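Local coordinates for protein ectonucleotide pyrophosphatase/phosphodiesterase family member 5 (Mus musculus, PDB 5VEO) that probably hydrolyses phosphodiester bonds in nucleotide substrates, as a zinc-dependent ectoenzyme related to the alkaline phosphatases, at residues N52-K57 with W291-N296; K57-H62 with F90-M95; N61-V66 with H74-N79; W103-P108 with N296-P301. The protein carries 1 engineered substitution. All blocks are in the same frame, centred on the assembly; numbering follows the deposited sequence.

Contact 1: N52-K57 with W291-N296; sequences NVFITK and WHYKHN. With AMP (adenosine monophosphate), chain Q.
Phe54 lies flat against the indole of Trp291, and following it outward from the backbone accounts for most of this contact. Its CB already touches the pyrrole side of the indole, near Trp291 CG and CD1. CG continues over the same ring, 3.6 Å from Trp291 CG. One flank, CD1 and CE1, then runs above Trp291 CE2, while the other reaches the benzo ring, where Phe54 CE2 and Trp291 CE3 are 3.5 Å apart. CZ, at the tip, rests over Trp291 CE3 and CZ3. The result is a face-to-face stack with the five-membered ring, centroids 3.8 Å apart and planes at 8°. With CG anti to the backbone N (chi1 -170°), Phe54 also turns its CD2 edge onto the face of Tyr293, an edge-to-face pair with planes at 79°. Ile55, joined to Phe54 by a cis peptide, puts CG2 over the opposite face of the Phe54 ring and, at 3.8 Å, against Tyr293 CZ. The tyrosine's hydroxyl is held by the backbone oxygen of Val77, and Trp291 NE1 finds its polar partner at Asp328. Water 2 accepts from Phe54 N at 2.9 Å and donates to Trp291 O at the same distance. The aromatic cluster thus joins the loop leading to helix 58-67 with the one preceding strand 302-306: buried rings supply the surface, and water serves backbone polar groups beside them.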
# COMPACT_ATOMS: atom_id res chain seq x y z
N ASN A 52 -2.02 -8.40 3.23
CA ASN A 52 -1.07 -7.47 2.65
C ASN A 52 0.27 -7.65 3.37
O ASN A 52 0.51 -8.71 3.96
CB ASN A 52 -1.66 -6.04 2.71
CG ASN A 52 -2.06 -5.59 4.12
OD1 ASN A 52 -2.23 -6.41 5.05
ND2 ASN A 52 -2.26 -4.28 4.28
N VAL A 53 1.19 -6.69 3.26
CA VAL A 53 2.52 -6.89 3.80
C VAL A 53 2.81 -5.92 4.94
O VAL A 53 2.30 -4.79 5.01
CB VAL A 53 3.65 -6.81 2.75
CG1 VAL A 53 3.46 -7.86 1.67
CG2 VAL A 53 3.81 -5.44 2.17
N PHE A 54 3.70 -6.38 5.82
CA PHE A 54 4.21 -5.59 6.92
C PHE A 54 5.38 -4.73 6.45
O PHE A 54 6.23 -5.24 5.69
CB PHE A 54 4.67 -6.53 8.03
CG PHE A 54 5.02 -5.88 9.32
CD1 PHE A 54 4.03 -5.49 10.22
CD2 PHE A 54 6.34 -5.70 9.68
CE1 PHE A 54 4.37 -4.92 11.44
CE2 PHE A 54 6.68 -5.15 10.91
CZ PHE A 54 5.69 -4.75 11.78
N ILE A 55 5.48 -3.47 6.86
CA ILE A 55 4.48 -2.74 7.63
C ILE A 55 3.34 -2.30 6.73
O ILE A 55 3.51 -2.05 5.54
CB ILE A 55 5.11 -1.53 8.36
CG1 ILE A 55 5.57 -0.44 7.38
CG2 ILE A 55 6.25 -1.98 9.25
CD1 ILE A 55 6.11 0.80 8.06
N THR A 56 2.15 -2.16 7.32
CA THR A 56 0.93 -1.97 6.54
C THR A 56 0.68 -0.48 6.27
O THR A 56 -0.33 0.12 6.68
CB THR A 56 -0.26 -2.65 7.23
OG1 THR A 56 -0.39 -2.20 8.59
CG2 THR A 56 -0.12 -4.17 7.21
N LYS A 57 1.65 0.11 5.54
CA LYS A 57 1.64 1.49 5.08
C LYS A 57 1.68 1.55 3.55
O LYS A 57 1.92 0.54 2.87
CB LYS A 57 2.82 2.29 5.68
CG LYS A 57 2.87 2.29 7.21
CD LYS A 57 2.31 3.51 7.76
CE LYS A 57 2.52 3.75 9.23
NZ LYS A 57 1.44 4.73 9.63
N TRP A 291 6.69 -11.79 9.10
CA TRP A 291 6.58 -10.45 8.52
C TRP A 291 7.53 -10.22 7.35
O TRP A 291 7.34 -9.24 6.62
CB TRP A 291 6.84 -9.39 9.59
CG TRP A 291 5.73 -9.19 10.56
CD1 TRP A 291 4.40 -9.48 10.36
CD2 TRP A 291 5.82 -8.64 11.87
NE1 TRP A 291 3.68 -9.13 11.47
CE2 TRP A 291 4.52 -8.61 12.41
CE3 TRP A 291 6.88 -8.15 12.64
CZ2 TRP A 291 4.25 -8.14 13.70
CZ3 TRP A 291 6.61 -7.69 13.92
CH2 TRP A 291 5.31 -7.67 14.43
N HIS A 292 8.53 -11.08 7.17
CA HIS A 292 9.46 -10.96 6.03
C HIS A 292 9.97 -9.54 5.94
O HIS A 292 9.88 -8.86 4.91
CB HIS A 292 8.79 -11.41 4.75
CG HIS A 292 8.20 -12.78 4.87
ND1 HIS A 292 8.97 -13.89 5.13
CD2 HIS A 292 6.92 -13.21 4.85
CE1 HIS A 292 8.20 -14.95 5.23
NE2 HIS A 292 6.94 -14.57 5.06
N TYR A 293 10.48 -9.07 7.06
CA TYR A 293 10.80 -7.67 7.20
C TYR A 293 12.27 -7.43 7.51
O TYR A 293 12.81 -6.43 7.03
CB TYR A 293 9.87 -7.05 8.27
CG TYR A 293 9.82 -5.56 8.22
CD1 TYR A 293 10.35 -4.79 9.25
CD2 TYR A 293 9.25 -4.91 7.14
CE1 TYR A 293 10.30 -3.42 9.20
CE2 TYR A 293 9.19 -3.53 7.08
CZ TYR A 293 9.75 -2.78 8.10
OH TYR A 293 9.71 -1.42 8.09
N LYS A 294 12.97 -8.38 8.09
CA LYS A 294 14.23 -8.14 8.79
C LYS A 294 15.48 -8.19 7.92
O LYS A 294 16.50 -7.62 8.31
CB LYS A 294 14.35 -9.14 9.95
CG LYS A 294 14.89 -10.49 9.58
CD LYS A 294 15.18 -11.30 10.85
CE LYS A 294 14.02 -12.14 11.16
NZ LYS A 294 14.20 -12.95 12.40
N HIS A 295 15.45 -8.85 6.76
CA HIS A 295 16.68 -9.08 5.99
C HIS A 295 16.94 -7.92 5.03
O HIS A 295 16.97 -8.08 3.81
CB HIS A 295 16.59 -10.40 5.24
CG HIS A 295 16.47 -11.59 6.14
ND1 HIS A 295 17.45 -11.95 7.03
CD2 HIS A 295 15.47 -12.50 6.29
CE1 HIS A 295 17.08 -13.04 7.68
NE2 HIS A 295 15.88 -13.39 7.25
N ASN A 296 17.16 -6.75 5.61
CA ASN A 296 17.41 -5.55 4.82
C ASN A 296 18.07 -4.52 5.72
O ASN A 296 17.66 -4.34 6.87
CB ASN A 296 16.11 -4.98 4.24
CG ASN A 296 16.36 -3.98 3.14
OD1 ASN A 296 16.77 -2.84 3.40
ND2 ASN A 296 16.10 -4.39 1.90
P AMP Q . -0.25 6.07 4.00
O1P AMP Q . 0.88 5.19 4.43
O2P AMP Q . -0.85 6.84 5.19
O3P AMP Q . -1.35 5.32 3.24
O5' AMP Q . 0.31 7.17 2.98
C5' AMP Q . -0.60 7.77 2.05
C4' AMP Q . -0.30 9.22 1.76
O4' AMP Q . 0.83 9.29 0.91
C3' AMP Q . -1.42 9.93 1.00
O3' AMP Q . -2.11 10.83 1.85
C2' AMP Q . -0.71 10.70 -0.11
O2' AMP Q . -1.03 12.07 -0.19
C1' AMP Q . 0.76 10.49 0.19
N9 AMP Q . 1.57 10.37 -0.99
C8 AMP Q . 1.52 9.41 -1.93
N7 AMP Q . 2.47 9.64 -2.88
C5 AMP Q . 3.12 10.77 -2.49
C6 AMP Q . 4.24 11.59 -3.01
N6 AMP Q . 4.86 11.23 -4.15
N1 AMP Q . 4.61 12.68 -2.32
C2 AMP Q . 4.02 13.06 -1.17
N3 AMP Q . 3.00 12.37 -0.63
C4 AMP Q . 2.53 11.25 -1.26
O HOH W 1 7.28 -7.42 4.22
O HOH W 2 4.80 -9.01 5.28

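Contact 2: K57-H62 with F90-M95; sequences KAYPNH and FSLEHM. Engineered in segment 57-62: Ala58 (natural residue Thr). With AMP (adenosine monophosphate), chain Q.
The Tyr59 ring meets residues 90-95 obliquely: Leu92 CD1 comes to 3.4 Å from Tyr59 CE1, and Phe90 touches Tyr59 CD2 through its CZ at 3.8 Å. Phe90 makes that touch with its edge, Tyr59 CD2 lying near its plane. A further flat group is the adenine of AMP. Leu92 CD1 sits over its face, 3.3 Å from C4, while Met95 CG approaches the rim, 3.4 Å from N1. Leu92 swings CG away from its own N (chi1 -179°), which sends one methyl to the base and the other, CD2, to the ribose O4'. AMP N7 lies at the edge of the tyrosine ring, 2.8 Å from Tyr59 OH, though OH is displaced from the base plane. Without the ring, as with an alanine here, Leu92 CD1 and Phe90 CZ would probably face a gap and N7 would lose its hydroxyl neighbour. At the start of helix 58-67, Ala58 N donates to AMP O1P at 2.9 Å (162°). Ala58 is engineered; the natural threonine is, as in related enzymes, probably the nucleophile, consistent with the inactivity of this variant. His62 bonds Ala58 O through ND1 at 2.8 Å, in its ring plane and across that carbonyl from its own backbone N. Leu92 and Met95 thus give the base part of its apolar surroundings, with the Tyr59 hydroxyl beside N7, while a helix N-terminus, whose dipole probably favours an anion, receives the phosphate.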
# COMPACT_ATOMS: atom_id res chain seq x y z
N LYS A 57 1.65 0.11 5.54
CA LYS A 57 1.64 1.49 5.08
C LYS A 57 1.68 1.55 3.55
O LYS A 57 1.92 0.54 2.87
CB LYS A 57 2.82 2.29 5.68
CG LYS A 57 2.87 2.29 7.21
CD LYS A 57 2.31 3.51 7.76
CE LYS A 57 2.52 3.75 9.23
NZ LYS A 57 1.44 4.73 9.63
N ALA A 58 1.49 2.75 3.00
CA ALA A 58 1.34 2.91 1.55
C ALA A 58 2.56 2.46 0.75
O ALA A 58 2.43 1.75 -0.25
CB ALA A 58 1.02 4.37 1.22
N TYR A 59 3.75 2.93 1.11
CA TYR A 59 4.83 2.75 0.15
C TYR A 59 5.27 1.28 0.11
O TYR A 59 5.44 0.73 -0.99
CB TYR A 59 5.97 3.76 0.41
CG TYR A 59 5.68 4.96 -0.46
CD1 TYR A 59 4.51 5.68 -0.31
CD2 TYR A 59 6.51 5.28 -1.52
CE1 TYR A 59 4.19 6.72 -1.18
CE2 TYR A 59 6.22 6.32 -2.37
CZ TYR A 59 5.06 7.05 -2.19
OH TYR A 59 4.77 8.06 -3.08
N PRO A 60 5.41 0.59 1.24
CA PRO A 60 5.71 -0.85 1.14
C PRO A 60 4.63 -1.62 0.39
O PRO A 60 4.94 -2.50 -0.42
CB PRO A 60 5.82 -1.29 2.60
CG PRO A 60 6.14 -0.09 3.34
CD PRO A 60 5.47 1.05 2.64
N ASN A 61 3.35 -1.31 0.63
CA ASN A 61 2.31 -2.15 0.06
C ASN A 61 2.06 -1.88 -1.41
O ASN A 61 1.82 -2.83 -2.17
CB ASN A 61 1.04 -2.03 0.90
CG ASN A 61 1.10 -3.01 2.01
OD1 ASN A 61 0.76 -4.18 1.82
ND2 ASN A 61 1.66 -2.60 3.15
N HIS A 62 2.16 -0.63 -1.86
CA HIS A 62 2.01 -0.39 -3.29
C HIS A 62 3.19 -0.97 -4.06
O HIS A 62 3.00 -1.52 -5.16
CB HIS A 62 1.85 1.10 -3.59
CG HIS A 62 0.51 1.68 -3.22
ND1 HIS A 62 0.27 2.26 -2.00
CD2 HIS A 62 -0.65 1.80 -3.93
CE1 HIS A 62 -0.98 2.71 -1.96
NE2 HIS A 62 -1.55 2.44 -3.12
N PHE A 90 14.73 8.79 3.43
CA PHE A 90 13.58 8.75 2.54
C PHE A 90 12.39 9.13 3.42
O PHE A 90 12.25 8.60 4.52
CB PHE A 90 13.46 7.34 1.96
CG PHE A 90 12.21 7.04 1.15
CD1 PHE A 90 12.32 6.81 -0.21
CD2 PHE A 90 10.98 6.84 1.76
CE1 PHE A 90 11.23 6.45 -0.96
CE2 PHE A 90 9.86 6.49 1.00
CZ PHE A 90 9.99 6.31 -0.37
N SER A 91 11.58 10.09 2.97
CA SER A 91 10.48 10.56 3.80
C SER A 91 9.30 10.99 2.95
O SER A 91 9.36 11.99 2.23
CB SER A 91 10.91 11.71 4.71
OG SER A 91 9.75 12.24 5.33
N LEU A 92 8.20 10.26 3.10
CA LEU A 92 6.99 10.57 2.36
C LEU A 92 6.46 11.94 2.75
O LEU A 92 6.06 12.72 1.88
CB LEU A 92 5.97 9.47 2.64
CG LEU A 92 4.65 9.59 1.94
CD1 LEU A 92 4.89 9.63 0.44
CD2 LEU A 92 3.78 8.42 2.33
N GLU A 93 6.49 12.26 4.05
CA GLU A 93 5.89 13.51 4.52
C GLU A 93 6.60 14.73 3.96
O GLU A 93 5.98 15.80 3.84
CB GLU A 93 5.90 13.55 6.05
CG GLU A 93 4.91 12.60 6.69
CD GLU A 93 5.44 11.19 6.81
OE1 GLU A 93 6.58 10.95 6.34
OE2 GLU A 93 4.73 10.32 7.37
N HIS A 94 7.88 14.61 3.62
CA HIS A 94 8.63 15.69 3.00
C HIS A 94 8.68 15.58 1.47
O HIS A 94 9.42 16.32 0.82
CB HIS A 94 10.05 15.72 3.56
CG HIS A 94 10.09 16.00 5.03
ND1 HIS A 94 10.73 15.17 5.93
CD2 HIS A 94 9.58 17.02 5.76
CE1 HIS A 94 10.60 15.66 7.15
NE2 HIS A 94 9.90 16.78 7.07
N MET A 95 7.91 14.67 0.90
CA MET A 95 7.95 14.41 -0.54
C MET A 95 9.36 13.99 -0.99
O MET A 95 9.75 14.20 -2.13
CB MET A 95 7.48 15.64 -1.31
CG MET A 95 6.80 15.29 -2.58
SD MET A 95 5.64 16.52 -3.20
CE MET A 95 5.31 15.60 -4.70
P AMP Q . -0.25 6.07 4.00
O1P AMP Q . 0.88 5.19 4.43
O2P AMP Q . -0.85 6.84 5.19
O3P AMP Q . -1.35 5.32 3.24
O5' AMP Q . 0.31 7.17 2.98
C5' AMP Q . -0.60 7.77 2.05
C4' AMP Q . -0.30 9.22 1.76
O4' AMP Q . 0.83 9.29 0.91
C3' AMP Q . -1.42 9.93 1.00
O3' AMP Q . -2.11 10.83 1.85
C2' AMP Q . -0.71 10.70 -0.11
O2' AMP Q . -1.03 12.07 -0.19
C1' AMP Q . 0.76 10.49 0.19
N9 AMP Q . 1.57 10.37 -0.99
C8 AMP Q . 1.52 9.41 -1.93
N7 AMP Q . 2.47 9.64 -2.88
C5 AMP Q . 3.12 10.77 -2.49
C6 AMP Q . 4.24 11.59 -3.01
N6 AMP Q . 4.86 11.23 -4.15
N1 AMP Q . 4.61 12.68 -2.32
C2 AMP Q . 4.02 13.06 -1.17
N3 AMP Q . 3.00 12.37 -0.63
C4 AMP Q . 2.53 11.25 -1.26

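Contact 3: N61-V66 with H74-N79; sequences NHYTLV and HGIVAN. With AMP (adenosine monophosphate), chain Q.
Tyr63, on helix 58-67, and Ile76, in the loop beyond helix 71-74, bring their CA atoms to 7.1 Å, the chain having just left the short helix at Gly75 with positive phi (88°). Between these backbones stands the imidazole of His74. Tyr63 covers one of its faces: CB sits over the centre of the ring in a CH-pi contact, and CD2 leads the phenol edge, 3.6 Å from His74 ND1, in an edge-to-face pair with planes at 73°. Ile76 adds CG1, which meets Tyr63 CD2 at 3.5 Å, crossing the tyrosine at about a right angle. Both imidazole nitrogens work in the ring plane. NE2 donates to Thr64 OG1 at 3.0 Å, while ND1 accepts from the backbone N of Ile76 at 3.1 Å, a fairly straight bond (158°). The phenol reaches on to the backbone oxygen of Trp103, and Thr64 OG1 has the backbone oxygens of Leu69 and Pro60 to share its one proton between. At the far end of the loop, Asn79 ND2 donates to AMP O1P at 2.8 Å, and its OD1 takes the backbone N of Tyr59, which turns the amide toward the phosphate. One nitrogen giving and the other accepting suggests a neutral histidine protonated on NE2, pinned in rotation at both ends and thereby locking the helix to the loop that carries a phosphate-binding asparagine.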
# COMPACT_ATOMS: atom_id res chain seq x y z
N ASN A 61 3.35 -1.31 0.63
CA ASN A 61 2.31 -2.15 0.06
C ASN A 61 2.06 -1.88 -1.41
O ASN A 61 1.82 -2.83 -2.17
CB ASN A 61 1.04 -2.03 0.90
CG ASN A 61 1.10 -3.01 2.01
OD1 ASN A 61 0.76 -4.18 1.82
ND2 ASN A 61 1.66 -2.60 3.15
N HIS A 62 2.16 -0.63 -1.86
CA HIS A 62 2.01 -0.39 -3.29
C HIS A 62 3.19 -0.97 -4.06
O HIS A 62 3.00 -1.52 -5.16
CB HIS A 62 1.85 1.10 -3.59
CG HIS A 62 0.51 1.68 -3.22
ND1 HIS A 62 0.27 2.26 -2.00
CD2 HIS A 62 -0.65 1.80 -3.93
CE1 HIS A 62 -0.98 2.71 -1.96
NE2 HIS A 62 -1.55 2.44 -3.12
N TYR A 63 4.40 -0.93 -3.50
CA TYR A 63 5.52 -1.51 -4.24
C TYR A 63 5.42 -3.03 -4.28
O TYR A 63 5.78 -3.65 -5.29
CB TYR A 63 6.85 -1.05 -3.67
CG TYR A 63 8.00 -0.99 -4.70
CD1 TYR A 63 7.79 -0.48 -5.98
CD2 TYR A 63 9.29 -1.37 -4.35
CE1 TYR A 63 8.83 -0.39 -6.89
CE2 TYR A 63 10.34 -1.29 -5.27
CZ TYR A 63 10.09 -0.80 -6.54
OH TYR A 63 11.11 -0.67 -7.48
N THR A 64 4.87 -3.65 -3.22
CA THR A 64 4.58 -5.08 -3.28
C THR A 64 3.62 -5.41 -4.42
O THR A 64 3.78 -6.42 -5.11
CB THR A 64 4.03 -5.56 -1.94
OG1 THR A 64 5.10 -5.60 -1.00
CG2 THR A 64 3.40 -6.96 -2.04
N LEU A 65 2.61 -4.57 -4.64
CA LEU A 65 1.63 -4.88 -5.67
C LEU A 65 2.27 -4.93 -7.05
O LEU A 65 1.79 -5.67 -7.91
CB LEU A 65 0.50 -3.86 -5.65
CG LEU A 65 -0.42 -3.88 -4.42
CD1 LEU A 65 -1.56 -2.89 -4.59
CD2 LEU A 65 -0.96 -5.26 -4.11
N VAL A 66 3.34 -4.17 -7.27
CA VAL A 66 3.94 -4.07 -8.60
C VAL A 66 5.28 -4.82 -8.69
O VAL A 66 5.93 -4.78 -9.75
CB VAL A 66 4.09 -2.61 -9.06
CG1 VAL A 66 2.73 -1.95 -9.13
CG2 VAL A 66 5.04 -1.79 -8.15
N HIS A 74 12.04 -5.98 -1.65
CA HIS A 74 12.01 -4.86 -2.59
C HIS A 74 12.58 -3.57 -2.01
O HIS A 74 12.86 -2.65 -2.78
CB HIS A 74 10.60 -4.63 -3.16
CG HIS A 74 9.55 -4.26 -2.17
ND1 HIS A 74 9.67 -3.21 -1.28
CD2 HIS A 74 8.29 -4.75 -2.00
CE1 HIS A 74 8.55 -3.09 -0.59
NE2 HIS A 74 7.70 -4.01 -1.01
N GLY A 75 12.81 -3.50 -0.69
CA GLY A 75 13.59 -2.44 -0.08
C GLY A 75 12.82 -1.19 0.31
O GLY A 75 13.40 -0.31 0.96
N ILE A 76 11.54 -1.10 -0.03
CA ILE A 76 10.70 0.03 0.42
C ILE A 76 10.03 -0.46 1.70
O ILE A 76 8.90 -0.97 1.70
CB ILE A 76 9.70 0.48 -0.65
CG1 ILE A 76 10.41 0.94 -1.93
CG2 ILE A 76 8.82 1.60 -0.11
CD1 ILE A 76 11.21 2.22 -1.79
N VAL A 77 10.77 -0.37 2.81
CA VAL A 77 10.32 -1.00 4.05
C VAL A 77 9.39 -0.12 4.88
O VAL A 77 8.73 -0.62 5.79
CB VAL A 77 11.51 -1.46 4.92
CG1 VAL A 77 12.45 -2.35 4.12
CG2 VAL A 77 12.28 -0.31 5.52
N ALA A 78 9.30 1.17 4.56
CA ALA A 78 8.46 2.09 5.31
C ALA A 78 8.28 3.35 4.47
O ALA A 78 8.96 3.55 3.46
CB ALA A 78 9.08 2.43 6.67
N ASN A 79 7.36 4.22 4.92
CA ASN A 79 7.21 5.54 4.31
C ASN A 79 8.33 6.48 4.73
O ASN A 79 8.54 7.49 4.06
CB ASN A 79 5.90 6.20 4.72
CG ASN A 79 4.67 5.46 4.23
OD1 ASN A 79 4.71 4.63 3.31
ND2 ASN A 79 3.56 5.80 4.83
P AMP Q . -0.25 6.07 4.00
O1P AMP Q . 0.88 5.19 4.43
O2P AMP Q . -0.85 6.84 5.19
O3P AMP Q . -1.35 5.32 3.24
O5' AMP Q . 0.31 7.17 2.98
C5' AMP Q . -0.60 7.77 2.05
C4' AMP Q . -0.30 9.22 1.76
O4' AMP Q . 0.83 9.29 0.91
C3' AMP Q . -1.42 9.93 1.00
O3' AMP Q . -2.11 10.83 1.85
C2' AMP Q . -0.71 10.70 -0.11
O2' AMP Q . -1.03 12.07 -0.19
C1' AMP Q . 0.76 10.49 0.19
N9 AMP Q . 1.57 10.37 -0.99
C8 AMP Q . 1.52 9.41 -1.93
N7 AMP Q . 2.47 9.64 -2.88
C5 AMP Q . 3.12 10.77 -2.49
C6 AMP Q . 4.24 11.59 -3.01
N6 AMP Q . 4.86 11.23 -4.15
N1 AMP Q . 4.61 12.68 -2.32
C2 AMP Q . 4.02 13.06 -1.17
N3 AMP Q . 3.00 12.37 -0.63
C4 AMP Q . 2.53 11.25 -1.26

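Contact 4: W103-P108 with N296-P301; sequences WEEATP and NDRVQP
Glu105 reaches across to Asn296 and Arg298, and each carboxylate oxygen is used differently. Of direct hydrogen bonds there is one: Asn296 ND2 donates to Glu105 OE2 at 3.0 Å (155°), the oxygen offering its syn lone pair and lying close to the amide plane. The extended glutamate chain (chi2 179°) carries the carboxylate over to this amide. The charged contact is of another kind. Glu105 OE1 is 3.5 Å from Arg298 NH2, but it rides above one face of the guanidinium, with the two flat groups stacked at 15°, so it is a salt bridge of charge alone with no N-H aimed at the oxygen. The N-H groups of Arg298 serve others: NE pairs with Asp83, NH1 with the backbone oxygen of Gly75 and NH2 with that of Lys101. Water makes the third group. Water 4 donates to Glu105 OE1 at 2.6 Å and to Asn296 OD1 at 2.8 Å, while water 3 accepts from Glu105 N at 2.9 Å and only weakly from Arg298. Asn296 OD1 additionally takes Arg298 N at 2.9 Å, closing an Asx turn at the start of a type I turn. Were a leucine to replace Asn296, Glu105 OE2 would probably lack its direct donor, and Arg298 N and water 4 would lose their shared acceptor. A single amide therefore shapes its own turn and ties it to the turn bearing Glu105, while Arg298, committed to several other partners, probably steadies the carboxylate by its field.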
# COMPACT_ATOMS: atom_id res chain seq x y z
N TRP A 103 14.61 2.58 -4.53
CA TRP A 103 13.68 1.76 -5.30
C TRP A 103 14.34 0.61 -6.05
O TRP A 103 13.65 -0.32 -6.50
CB TRP A 103 12.95 2.65 -6.32
CG TRP A 103 12.17 3.74 -5.66
CD1 TRP A 103 12.64 4.96 -5.26
CD2 TRP A 103 10.79 3.69 -5.30
NE1 TRP A 103 11.62 5.68 -4.67
CE2 TRP A 103 10.48 4.91 -4.67
CE3 TRP A 103 9.80 2.73 -5.44
CZ2 TRP A 103 9.20 5.20 -4.22
CZ3 TRP A 103 8.54 3.01 -4.97
CH2 TRP A 103 8.25 4.23 -4.37
N GLU A 104 15.65 0.65 -6.24
CA GLU A 104 16.30 -0.18 -7.24
C GLU A 104 16.71 -1.56 -6.73
O GLU A 104 17.38 -2.30 -7.46
CB GLU A 104 17.48 0.60 -7.82
CG GLU A 104 16.96 1.70 -8.74
CD GLU A 104 18.01 2.63 -9.27
OE1 GLU A 104 19.07 2.82 -8.62
OE2 GLU A 104 17.76 3.19 -10.35
N GLU A 105 16.30 -1.96 -5.52
CA GLU A 105 16.46 -3.35 -5.14
C GLU A 105 15.44 -4.26 -5.82
O GLU A 105 15.56 -5.48 -5.73
CB GLU A 105 16.40 -3.50 -3.61
CG GLU A 105 17.48 -2.63 -2.98
CD GLU A 105 17.53 -2.64 -1.48
OE1 GLU A 105 18.45 -1.99 -0.95
OE2 GLU A 105 16.69 -3.29 -0.83
N ALA A 106 14.46 -3.68 -6.51
CA ALA A 106 13.48 -4.43 -7.27
C ALA A 106 13.20 -3.68 -8.57
O ALA A 106 13.74 -2.59 -8.81
CB ALA A 106 12.18 -4.63 -6.48
N THR A 107 12.36 -4.28 -9.40
CA THR A 107 11.95 -3.70 -10.67
C THR A 107 10.43 -3.74 -10.76
O THR A 107 9.85 -4.85 -10.83
CB THR A 107 12.57 -4.46 -11.84
OG1 THR A 107 14.00 -4.33 -11.77
CG2 THR A 107 12.06 -3.93 -13.17
N PRO A 108 9.74 -2.60 -10.78
CA PRO A 108 8.28 -2.62 -10.86
C PRO A 108 7.79 -3.08 -12.23
O PRO A 108 8.48 -2.95 -13.25
CB PRO A 108 7.88 -1.17 -10.59
CG PRO A 108 9.07 -0.37 -11.08
CD PRO A 108 10.26 -1.22 -10.72
N ASN A 296 17.16 -6.75 5.61
CA ASN A 296 17.41 -5.55 4.82
C ASN A 296 18.07 -4.52 5.72
O ASN A 296 17.66 -4.34 6.87
CB ASN A 296 16.11 -4.98 4.24
CG ASN A 296 16.36 -3.98 3.14
OD1 ASN A 296 16.77 -2.84 3.40
ND2 ASN A 296 16.10 -4.39 1.90
N ASP A 297 19.11 -3.85 5.20
CA ASP A 297 19.84 -2.89 6.02
C ASP A 297 19.02 -1.63 6.33
O ASP A 297 19.45 -0.82 7.17
CB ASP A 297 21.16 -2.51 5.33
CG ASP A 297 22.11 -3.69 5.18
OD1 ASP A 297 22.05 -4.64 6.00
OD2 ASP A 297 22.93 -3.67 4.24
N ARG A 298 17.85 -1.45 5.71
CA ARG A 298 16.95 -0.36 6.07
C ARG A 298 16.03 -0.71 7.23
O ARG A 298 15.25 0.14 7.67
CB ARG A 298 16.12 0.05 4.86
CG ARG A 298 16.98 0.62 3.77
CD ARG A 298 16.28 0.61 2.44
NE ARG A 298 17.22 1.04 1.42
CZ ARG A 298 16.98 1.02 0.11
NH1 ARG A 298 15.81 0.59 -0.35
NH2 ARG A 298 17.93 1.42 -0.72
N VAL A 299 16.10 -1.93 7.75
CA VAL A 299 15.43 -2.26 9.00
C VAL A 299 16.36 -1.87 10.14
O VAL A 299 17.52 -2.32 10.21
CB VAL A 299 15.05 -3.75 9.05
CG1 VAL A 299 14.37 -4.10 10.36
CG2 VAL A 299 14.17 -4.09 7.86
N GLN A 300 15.87 -1.00 11.01
CA GLN A 300 16.71 -0.41 12.04
C GLN A 300 17.04 -1.43 13.14
O GLN A 300 16.40 -2.47 13.24
CB GLN A 300 16.03 0.82 12.64
CG GLN A 300 15.85 1.96 11.63
CD GLN A 300 17.17 2.37 11.02
OE1 GLN A 300 18.18 2.48 11.71
NE2 GLN A 300 17.17 2.59 9.70
N PRO A 301 18.05 -1.13 13.97
CA PRO A 301 18.49 -2.13 14.96
C PRO A 301 17.44 -2.52 15.97
O PRO A 301 17.49 -3.64 16.51
CB PRO A 301 19.69 -1.45 15.64
CG PRO A 301 20.20 -0.49 14.65
CD PRO A 301 18.98 0.01 13.90
O HOH W 3 14.73 -0.77 -3.35
O HOH W 4 18.73 -2.00 1.60

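In the fold
Contacts 1, 2 and 3 are buried, whereas contact 4 lies nearer the surface, with an exposed glutamate. Contacts 2 and 3 use the same helix, 58-67, and both reach the phosphate of AMP, one through the helix start and the other through Asn79. Contacts 1 and 4 share Asn296 and the loop between strands 279-283 and 302-306. Charge together with water marks contact 4, while the three buried ones differ among themselves: contact 1 is aromatic stacking, contact 2 apolar packing around a nucleotide, contact 3 a ring with both nitrogens hydrogen-bonded. Tyr293 to Val77, Tyr63 to Trp103, and Arg298 to Gly75 bond contact 3 to its neighbours.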